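Local structure of UTP-glucose-1-phosphate uridylyltransferase 2 (Trypanosoma brucei, 3GUE) at residues A[72-77]-A[225-230]; A[315-318]-A[323-326]; A[386-391]-A[406-411]. The protein probably catalyses the transfer of a uridylyl group from UTP to glucose 1-phosphate, yielding UDP-glucose and diphosphate. One frame throughout, in Å; residues are numbered along the deposited sequence.

Contact 1 (A[72-77]-A[225-230]); sequences ALLRQA and ATLDVR
Leu-74 reaches across to Leu-227 and Val-229, and all the touches across this contact are apolar. Its CD1 methyl does both jobs: it sits 3.8 Å from Leu-227 CD2 and 3.9 Å from Val-229 CG2, so one methyl touches both neighbours, which lie about 60° apart as seen from it. With CG turned anti to the backbone N (chi1 178°), Leu-74 extends over the gap although its CB starts out to one side. It meets the valine at about a right angle and the leucine on a slant. The other branch of Leu-227 looks to Ala-77: CD1 stands 4.4 Å from Ala-77 CB, a looser touch. From helix 107-122, Phe-118 packs on Leu-74 and Leu-227, and Arg-122 on Leu-74 and Val-229.

The polar bonds shape each side separately. A type I turn from Leu-74 to Ala-77, closed by Ala-77 N to Leu-74 O at 2.9 Å, leads into strand 77-83 of the central sheet of the GT-A fold. Facing it, the chain has left the neighbouring parallel strand 214-219 and is about to start helix 229-237. Asp-228 occupies the N-cap of that helix, its OD1 taking a weak, bent bond from Arg-230 N (2.8 Å, 126°), while OD2 forms a salt bridge with Arg-371. Glu-65 lies close to this carboxylate, which would be unfavourable if both are charged; Arg-371 and the helix start probably ease it.

Methyl-to-methyl touches impose little direction of their own, and the alignment of the two segments probably comes from the surrounding fold.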
loop_
_atom_site.group_PDB
_atom_site.type_symbol
_atom_site.label_atom_id
_atom_site.label_comp_id
_atom_site.label_asym_id
_atom_site.label_seq_id
_atom_site.Cartn_x
_atom_site.Cartn_y
_atom_site.Cartn_z
ATOM N N ALA A 72 18.269 15.316 17.546
ATOM C CA ALA A 72 17.510 14.862 18.717
ATOM C C ALA A 72 16.163 14.197 18.379
ATOM O O ALA A 72 15.780 13.211 19.031
ATOM C CB ALA A 72 17.330 16.002 19.713
ATOM N N LEU A 73 15.470 14.716 17.360
ATOM C CA LEU A 73 14.259 14.072 16.809
ATOM C C LEU A 73 14.484 12.762 16.068
ATOM O O LEU A 73 13.694 11.823 16.215
ATOM C CB LEU A 73 13.450 15.042 15.922
ATOM C CG LEU A 73 12.755 16.161 16.707
ATOM C CD1 LEU A 73 12.288 17.246 15.763
ATOM C CD2 LEU A 73 11.586 15.644 17.646
ATOM N N LEU A 74 15.534 12.684 15.253
ATOM C CA LEU A 74 15.867 11.427 14.575
ATOM C C LEU A 74 16.146 10.320 15.594
ATOM O O LEU A 74 15.757 9.151 15.414
ATOM C CB LEU A 74 17.085 11.613 13.667
ATOM C CG LEU A 74 17.559 10.358 12.943
ATOM C CD1 LEU A 74 16.520 9.781 11.979
ATOM C CD2 LEU A 74 18.889 10.617 12.244
ATOM N N ARG A 75 16.804 10.703 16.686
ATOM C CA ARG A 75 17.028 9.780 17.782
ATOM C C ARG A 75 15.715 9.272 18.379
ATOM O O ARG A 75 15.687 8.226 19.019
ATOM C CB ARG A 75 17.912 10.444 18.849
ATOM C CG ARG A 75 19.373 10.609 18.437
ATOM C CD ARG A 75 20.244 10.804 19.668
ATOM N NE ARG A 75 19.934 12.058 20.352
ATOM C CZ ARG A 75 20.454 13.250 20.055
ATOM N NH1 ARG A 75 21.356 13.388 19.085
ATOM N NH2 ARG A 75 20.048 14.319 20.722
ATOM N N GLN A 76 14.622 10.001 18.157
ATOM C CA GLN A 76 13.285 9.556 18.618
ATOM C C GLN A 76 12.470 8.759 17.572
ATOM O O GLN A 76 11.336 8.319 17.850
ATOM C CB GLN A 76 12.474 10.769 19.082
ATOM C CG GLN A 76 12.954 11.308 20.428
ATOM C CD GLN A 76 12.396 12.671 20.814
ATOM O OE1 GLN A 76 12.936 13.338 21.701
ATOM N NE2 GLN A 76 11.337 13.096 20.158
ATOM N N ALA A 77 13.048 8.587 16.384
ATOM C CA ALA A 77 12.321 8.058 15.238
ATOM C C ALA A 77 12.511 6.531 15.030
ATOM O O ALA A 77 13.517 5.958 15.420
ATOM C CB ALA A 77 12.668 8.853 14.005
ATOM N N ALA A 225 9.995 5.700 -0.599
ATOM C CA ALA A 225 9.746 6.246 0.740
ATOM C C ALA A 225 11.066 6.592 1.436
ATOM O O ALA A 225 12.041 5.846 1.339
ATOM C CB ALA A 225 8.905 5.261 1.580
ATOM N N THR A 226 11.115 7.771 2.040
ATOM C CA THR A 226 12.317 8.248 2.708
ATOM C C THR A 226 11.970 8.860 4.070
ATOM O O THR A 226 10.997 9.612 4.216
ATOM C CB THR A 226 13.172 9.240 1.790
ATOM O OG1 THR A 226 14.438 9.502 2.390
ATOM C CG2 THR A 226 12.461 10.593 1.547
ATOM N N LEU A 227 12.755 8.512 5.074
ATOM C CA LEU A 227 12.707 9.251 6.319
ATOM C C LEU A 227 13.358 10.643 6.084
ATOM O O LEU A 227 14.571 10.749 5.887
ATOM C CB LEU A 227 13.421 8.461 7.406
ATOM C CG LEU A 227 13.018 8.897 8.817
ATOM C CD1 LEU A 227 13.032 7.723 9.809
ATOM C CD2 LEU A 227 13.843 10.056 9.314
ATOM N N ASP A 228 12.546 11.698 6.065
ATOM C CA ASP A 228 13.050 13.075 5.860
ATOM C C ASP A 228 13.126 13.730 7.218
ATOM O O ASP A 228 12.089 14.051 7.804
ATOM C CB ASP A 228 12.097 13.869 4.959
ATOM C CG ASP A 228 12.626 15.267 4.587
ATOM O OD1 ASP A 228 13.477 15.877 5.279
ATOM O OD2 ASP A 228 12.154 15.777 3.554
ATOM N N VAL A 229 14.330 13.901 7.754
ATOM C CA VAL A 229 14.444 14.563 9.058
ATOM C C VAL A 229 13.888 16.025 9.044
ATOM O O VAL A 229 13.338 16.479 10.048
ATOM C CB VAL A 229 15.867 14.448 9.671
ATOM C CG1 VAL A 229 15.905 15.038 11.093
ATOM C CG2 VAL A 229 16.333 12.987 9.686
ATOM N N ARG A 230 13.966 16.720 7.903
ATOM C CA ARG A 230 13.417 18.102 7.789
ATOM C C ARG A 230 11.861 18.153 7.832
ATOM O O ARG A 230 11.275 19.152 8.254
ATOM C CB ARG A 230 13.986 18.854 6.559
ATOM C CG ARG A 230 15.530 18.930 6.524
ATOM C CD ARG A 230 16.072 19.934 5.469
ATOM N NE ARG A 230 16.063 19.372 4.117
ATOM C CZ ARG A 230 17.148 19.120 3.378
ATOM N NH1 ARG A 230 18.376 19.393 3.837
ATOM N NH2 ARG A 230 17.002 18.588 2.161
#

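Contact 2 (A[315-318]-A[323-326]); sequences KMMD and VLRL
After helix 310-319 the chain turns back, bringing Val-323 CA to 6.6 Å from Met-317 CA and setting Leu-324 against the helix side that carries Met-316 and Met-317. Leu-324 carries the contact from the loop side, and each methionine crosses it at about a right angle. Its CG lies anti to the carbonyl carbon (chi1 -65°), which swings the branched end toward the helix even though CB leaves the backbone at a slant to it.

Met-317 makes the closest approach. Its chain is folded rather than extended, bent at both chi2 (-59°) and chi3, and this curl lays SD over the fork of the leucine: 3.5 Å from Leu-324 CG, 3.7 Å from CD2 and 3.8 Å from CD1. The sulfur thus touches the branch point and both methyls at once, in a snug apolar fit. Tyr-199 of helix 194-201 also packs on Met-317, and Tyr-195 of that helix packs on Leu-324.

The contact belongs to the connection between two sheets of this GT-A-type enzyme: helix 310-319 follows strand 300-309 of the central mixed sheet, and the loop holding Leu-324 runs on to strand 329-334, at the edge of a four-stranded antiparallel sheet. Arg-325 centres an inverse gamma turn there, with a weak bond from Leu-326 N to Leu-324 O; the loop bends at the residue after Leu-324.

Met-316 comes in roughly at right angles to Met-317 around Leu-324 CD2. Its CG is placed opposite the backbone N (chi1 -161°), and the chain reaches Leu-324 CD2, which lies 3.9 Å from Met-316 CG and equally far from its SD.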
loop_
_atom_site.group_PDB
_atom_site.type_symbol
_atom_site.label_atom_id
_atom_site.label_comp_id
_atom_site.label_asym_id
_atom_site.label_seq_id
_atom_site.Cartn_x
_atom_site.Cartn_y
_atom_site.Cartn_z
ATOM N N LYS A 315 -1.978 8.300 23.875
ATOM C CA LYS A 315 -3.030 9.098 24.520
ATOM C C LYS A 315 -4.411 8.886 23.892
ATOM O O LYS A 315 -5.410 8.822 24.604
ATOM C CB LYS A 315 -2.650 10.591 24.506
ATOM C CG LYS A 315 -1.432 10.899 25.369
ATOM C CD LYS A 315 -0.871 12.303 25.114
ATOM C CE LYS A 315 -1.561 13.352 25.964
ATOM N NZ LYS A 315 -0.841 14.672 25.939
ATOM N N MET A 316 -4.467 8.765 22.567
ATOM C CA MET A 316 -5.735 8.477 21.890
ATOM C C MET A 316 -6.244 7.077 22.237
ATOM O O MET A 316 -7.399 6.921 22.650
ATOM C CB MET A 316 -5.600 8.659 20.382
ATOM C CG MET A 316 -6.933 8.838 19.631
ATOM S SD MET A 316 -6.662 9.307 17.902
ATOM C CE MET A 316 -5.119 10.220 18.062
ATOM N N MET A 317 -5.371 6.076 22.113
ATOM C CA MET A 317 -5.743 4.680 22.347
ATOM C C MET A 317 -6.269 4.476 23.772
ATOM O O MET A 317 -7.289 3.815 23.958
ATOM C CB MET A 317 -4.583 3.712 22.040
ATOM C CG MET A 317 -4.092 3.687 20.587
ATOM S SD MET A 317 -5.285 3.248 19.323
ATOM C CE MET A 317 -5.427 1.484 19.592
ATOM N N ASP A 318 -5.571 5.053 24.757
ATOM C CA ASP A 318 -6.003 5.027 26.157
ATOM C C ASP A 318 -7.376 5.661 26.298
ATOM O O ASP A 318 -8.278 5.072 26.885
ATOM C CB ASP A 318 -5.010 5.780 27.061
ATOM C CG ASP A 318 -3.804 4.935 27.465
ATOM O OD1 ASP A 318 -3.885 3.681 27.405
ATOM O OD2 ASP A 318 -2.784 5.538 27.889
ATOM N N VAL A 323 -9.938 1.378 21.044
ATOM C CA VAL A 323 -10.853 1.281 19.889
ATOM C C VAL A 323 -10.929 2.576 19.045
ATOM O O VAL A 323 -11.754 3.461 19.321
ATOM C CB VAL A 323 -12.288 0.752 20.338
ATOM C CG1 VAL A 323 -13.250 0.624 19.156
ATOM C CG2 VAL A 323 -12.161 -0.586 21.027
ATOM N N LEU A 324 -10.055 2.688 18.032
ATOM C CA LEU A 324 -10.133 3.798 17.068
ATOM C C LEU A 324 -11.350 3.646 16.143
ATOM O O LEU A 324 -11.656 2.543 15.690
ATOM C CB LEU A 324 -8.871 3.893 16.193
ATOM C CG LEU A 324 -7.553 4.238 16.879
ATOM C CD1 LEU A 324 -6.412 4.286 15.874
ATOM C CD2 LEU A 324 -7.629 5.546 17.688
ATOM N N ARG A 325 -12.007 4.771 15.857
ATOM C CA ARG A 325 -13.197 4.789 15.007
ATOM C C ARG A 325 -12.811 4.916 13.538
ATOM O O ARG A 325 -13.326 5.799 12.857
ATOM C CB ARG A 325 -14.115 5.978 15.373
ATOM C CG ARG A 325 -14.462 6.119 16.838
ATOM C CD ARG A 325 -15.374 7.332 17.111
ATOM N NE ARG A 325 -14.637 8.532 17.531
ATOM C CZ ARG A 325 -14.195 9.484 16.706
ATOM N NH1 ARG A 325 -14.399 9.397 15.400
ATOM N NH2 ARG A 325 -13.538 10.533 17.190
ATOM N N LEU A 326 -11.895 4.074 13.048
ATOM C CA LEU A 326 -11.558 4.086 11.627
ATOM C C LEU A 326 -12.757 3.601 10.809
ATOM O O LEU A 326 -13.450 2.677 11.224
ATOM C CB LEU A 326 -10.329 3.208 11.347
ATOM C CG LEU A 326 -8.943 3.680 11.821
ATOM C CD1 LEU A 326 -7.922 2.585 11.580
ATOM C CD2 LEU A 326 -8.491 4.928 11.090
#

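Contact 3 (A[386-391]-A[406-411]); sequences SDAYQV and KPPAID
Ser-386 OG has two hydrogen-bond partners, and it helps hold the turn that presents Ala-388 to Pro-408. It accepts from Ala-388 N at 3.2 Å with a fairly straight N-H angle of 158°, making an ST turn, and it is also hydrogen-bonded to Ala-383 O, in the helix 378-385 that has just ended. A type I turn from Ser-386 to Tyr-389 is superimposed on this, closed by Tyr-389 N to Ser-386 O at 3.1 Å.

These bonds stand where the catalytic GT-A part of the enzyme hands over to the C-terminal parallel sheet, a beta-helix in eukaryotic relatives. Tyr-389 opens a small hairpin, strands 389-391 and 397-399, and the chain then returns through Pro-407 and Pro-408 into strand 409-412, the first edge of that parallel sheet. Asp-387 ties the turn to the same region, its OD1 accepting from Leu-434 N and Arg-435 N and its OD2 bonding with Ser-433 OG.

Across the contact itself everything is apolar or nearly so. Ala-388 CB points at the ring of Pro-408 and stops 4.1 Å from its CG. Both prolines sit in the polyproline II region, which keeps the chain extended; Pro-407 meets the Tyr-389 hydroxyl and Pro-408 meets Ala-388. Leu-399, in the hairpin, touches both Tyr-389 and Pro-408.

Tyr-389 reaches farther. With CG anti to the carbonyl carbon (chi1 -78°), its ring carries the hydroxyl to the edge of the other segment; the ligand UDP-glucose is about 11 Å from this side chain. There OH straddles one ring bond of Pro-407, 3.6 Å from CG and 3.7 Å from CB.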
loop_
_atom_site.group_PDB
_atom_site.type_symbol
_atom_site.label_atom_id
_atom_site.label_comp_id
_atom_site.label_asym_id
_atom_site.label_seq_id
_atom_site.Cartn_x
_atom_site.Cartn_y
_atom_site.Cartn_z
ATOM N N SER A 386 11.230 -1.796 -15.380
ATOM C CA SER A 386 11.818 -1.112 -16.528
ATOM C C SER A 386 12.740 0.069 -16.148
ATOM O O SER A 386 12.699 0.577 -15.025
ATOM C CB SER A 386 10.710 -0.580 -17.433
ATOM O OG SER A 386 10.285 0.661 -16.922
ATOM N N ASP A 387 13.488 0.537 -17.153
ATOM C CA ASP A 387 14.450 1.647 -17.036
ATOM C C ASP A 387 13.748 3.020 -16.774
ATOM O O ASP A 387 14.401 4.068 -16.672
ATOM C CB ASP A 387 15.382 1.692 -18.279
ATOM C CG ASP A 387 14.649 2.045 -19.587
ATOM O OD1 ASP A 387 13.453 2.253 -19.540
ATOM O OD2 ASP A 387 15.278 2.157 -20.676
ATOM N N ALA A 388 12.426 3.004 -16.684
ATOM C CA ALA A 388 11.683 4.181 -16.235
ATOM C C ALA A 388 12.029 4.531 -14.789
ATOM O O ALA A 388 11.912 5.693 -14.386
ATOM C CB ALA A 388 10.165 3.952 -16.371
ATOM N N TYR A 389 12.416 3.512 -14.021
ATOM C CA TYR A 389 12.775 3.681 -12.613
ATOM C C TYR A 389 14.229 3.342 -12.411
ATOM O O TYR A 389 14.740 2.471 -13.073
ATOM C CB TYR A 389 11.860 2.861 -11.697
ATOM C CG TYR A 389 10.505 3.523 -11.505
ATOM C CD1 TYR A 389 10.262 4.376 -10.419
ATOM C CD2 TYR A 389 9.466 3.319 -12.421
ATOM C CE1 TYR A 389 9.021 5.006 -10.256
ATOM C CE2 TYR A 389 8.227 3.945 -12.258
ATOM C CZ TYR A 389 8.005 4.775 -11.185
ATOM O OH TYR A 389 6.752 5.386 -11.021
ATOM N N GLN A 390 14.887 4.059 -11.506
ATOM C CA GLN A 390 16.322 3.971 -11.366
ATOM C C GLN A 390 16.659 3.827 -9.907
ATOM O O GLN A 390 15.969 4.366 -9.065
ATOM C CB GLN A 390 17.006 5.261 -11.892
ATOM C CG GLN A 390 16.625 5.659 -13.316
ATOM C CD GLN A 390 17.331 6.899 -13.817
ATOM O OE1 GLN A 390 17.940 7.648 -13.055
ATOM N NE2 GLN A 390 17.266 7.113 -15.127
ATOM N N VAL A 391 17.763 3.148 -9.625
ATOM C CA VAL A 391 18.298 3.030 -8.277
ATOM C C VAL A 391 19.201 4.224 -7.919
ATOM O O VAL A 391 20.103 4.579 -8.656
ATOM C CB VAL A 391 19.001 1.661 -8.081
ATOM C CG1 VAL A 391 19.492 1.477 -6.643
ATOM C CG2 VAL A 391 18.031 0.555 -8.460
ATOM N N LYS A 406 6.083 12.342 -14.194
ATOM C CA LYS A 406 4.886 11.623 -14.627
ATOM C C LYS A 406 5.244 10.205 -15.071
ATOM O O LYS A 406 5.880 10.029 -16.112
ATOM C CB LYS A 406 4.156 12.343 -15.767
ATOM C CG LYS A 406 3.593 13.715 -15.436
ATOM C CD LYS A 406 2.881 14.299 -16.648
ATOM C CE LYS A 406 3.173 15.778 -16.804
ATOM N NZ LYS A 406 2.068 16.648 -16.306
ATOM N N PRO A 407 4.839 9.181 -14.281
ATOM C CA PRO A 407 5.169 7.826 -14.708
ATOM C C PRO A 407 4.482 7.509 -16.040
ATOM O O PRO A 407 3.435 8.110 -16.348
ATOM C CB PRO A 407 4.580 6.949 -13.595
ATOM C CG PRO A 407 4.469 7.881 -12.390
ATOM C CD PRO A 407 4.092 9.191 -13.005
ATOM N N PRO A 408 5.062 6.574 -16.827
ATOM C CA PRO A 408 4.352 6.115 -18.029
ATOM C C PRO A 408 2.963 5.643 -17.595
ATOM O O PRO A 408 2.844 5.007 -16.536
ATOM C CB PRO A 408 5.152 4.885 -18.463
ATOM C CG PRO A 408 6.489 5.037 -17.872
ATOM C CD PRO A 408 6.341 5.864 -16.625
ATOM N N ALA A 409 1.927 5.959 -18.372
ATOM C CA ALA A 409 0.591 5.473 -18.036
ATOM C C ALA A 409 0.363 4.111 -18.724
ATOM O O ALA A 409 0.071 4.039 -19.926
ATOM C CB ALA A 409 -0.474 6.489 -18.429
ATOM N N ILE A 410 0.499 3.039 -17.957
ATOM C CA ILE A 410 0.466 1.658 -18.505
ATOM C C ILE A 410 -0.902 0.976 -18.257
ATOM O O ILE A 410 -1.293 0.734 -17.097
ATOM C CB ILE A 410 1.648 0.808 -17.958
ATOM C CG1 ILE A 410 2.988 1.540 -18.158
ATOM C CG2 ILE A 410 1.681 -0.624 -18.618
ATOM C CD1 ILE A 410 4.210 0.865 -17.494
ATOM N N ASP A 411 -1.611 0.684 -19.355
ATOM C CA ASP A 411 -2.888 -0.047 -19.318
ATOM C C ASP A 411 -2.691 -1.436 -19.937
ATOM O O ASP A 411 -2.544 -1.607 -21.175
ATOM C CB ASP A 411 -4.005 0.740 -20.020
ATOM C CG ASP A 411 -5.338 -0.020 -20.101
ATOM O OD1 ASP A 411 -5.487 -1.152 -19.606
ATOM O OD2 ASP A 411 -6.271 0.529 -20.697
#

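How the contacts relate
The three contacts follow one another along the chain without interleaving: contact 1 closes before contact 2 opens, and contact 2 before contact 3. None touches another. Contacts 1 and 2 have centres about 25 Å apart, contacts 1 and 3 about 28 Å, and contacts 2 and 3 about 39 Å, the last two on opposite sides of the chain's centre. The central mixed sheet relates the first two: contact 1 adjoins its neighbouring strands 77-83 and 214-219, while contact 2 follows strand 300-309, next to 214-219. They join separate parts of the fold, the first two in the nucleotide-binding part and the third at its passage to the C-terminal parallel sheet.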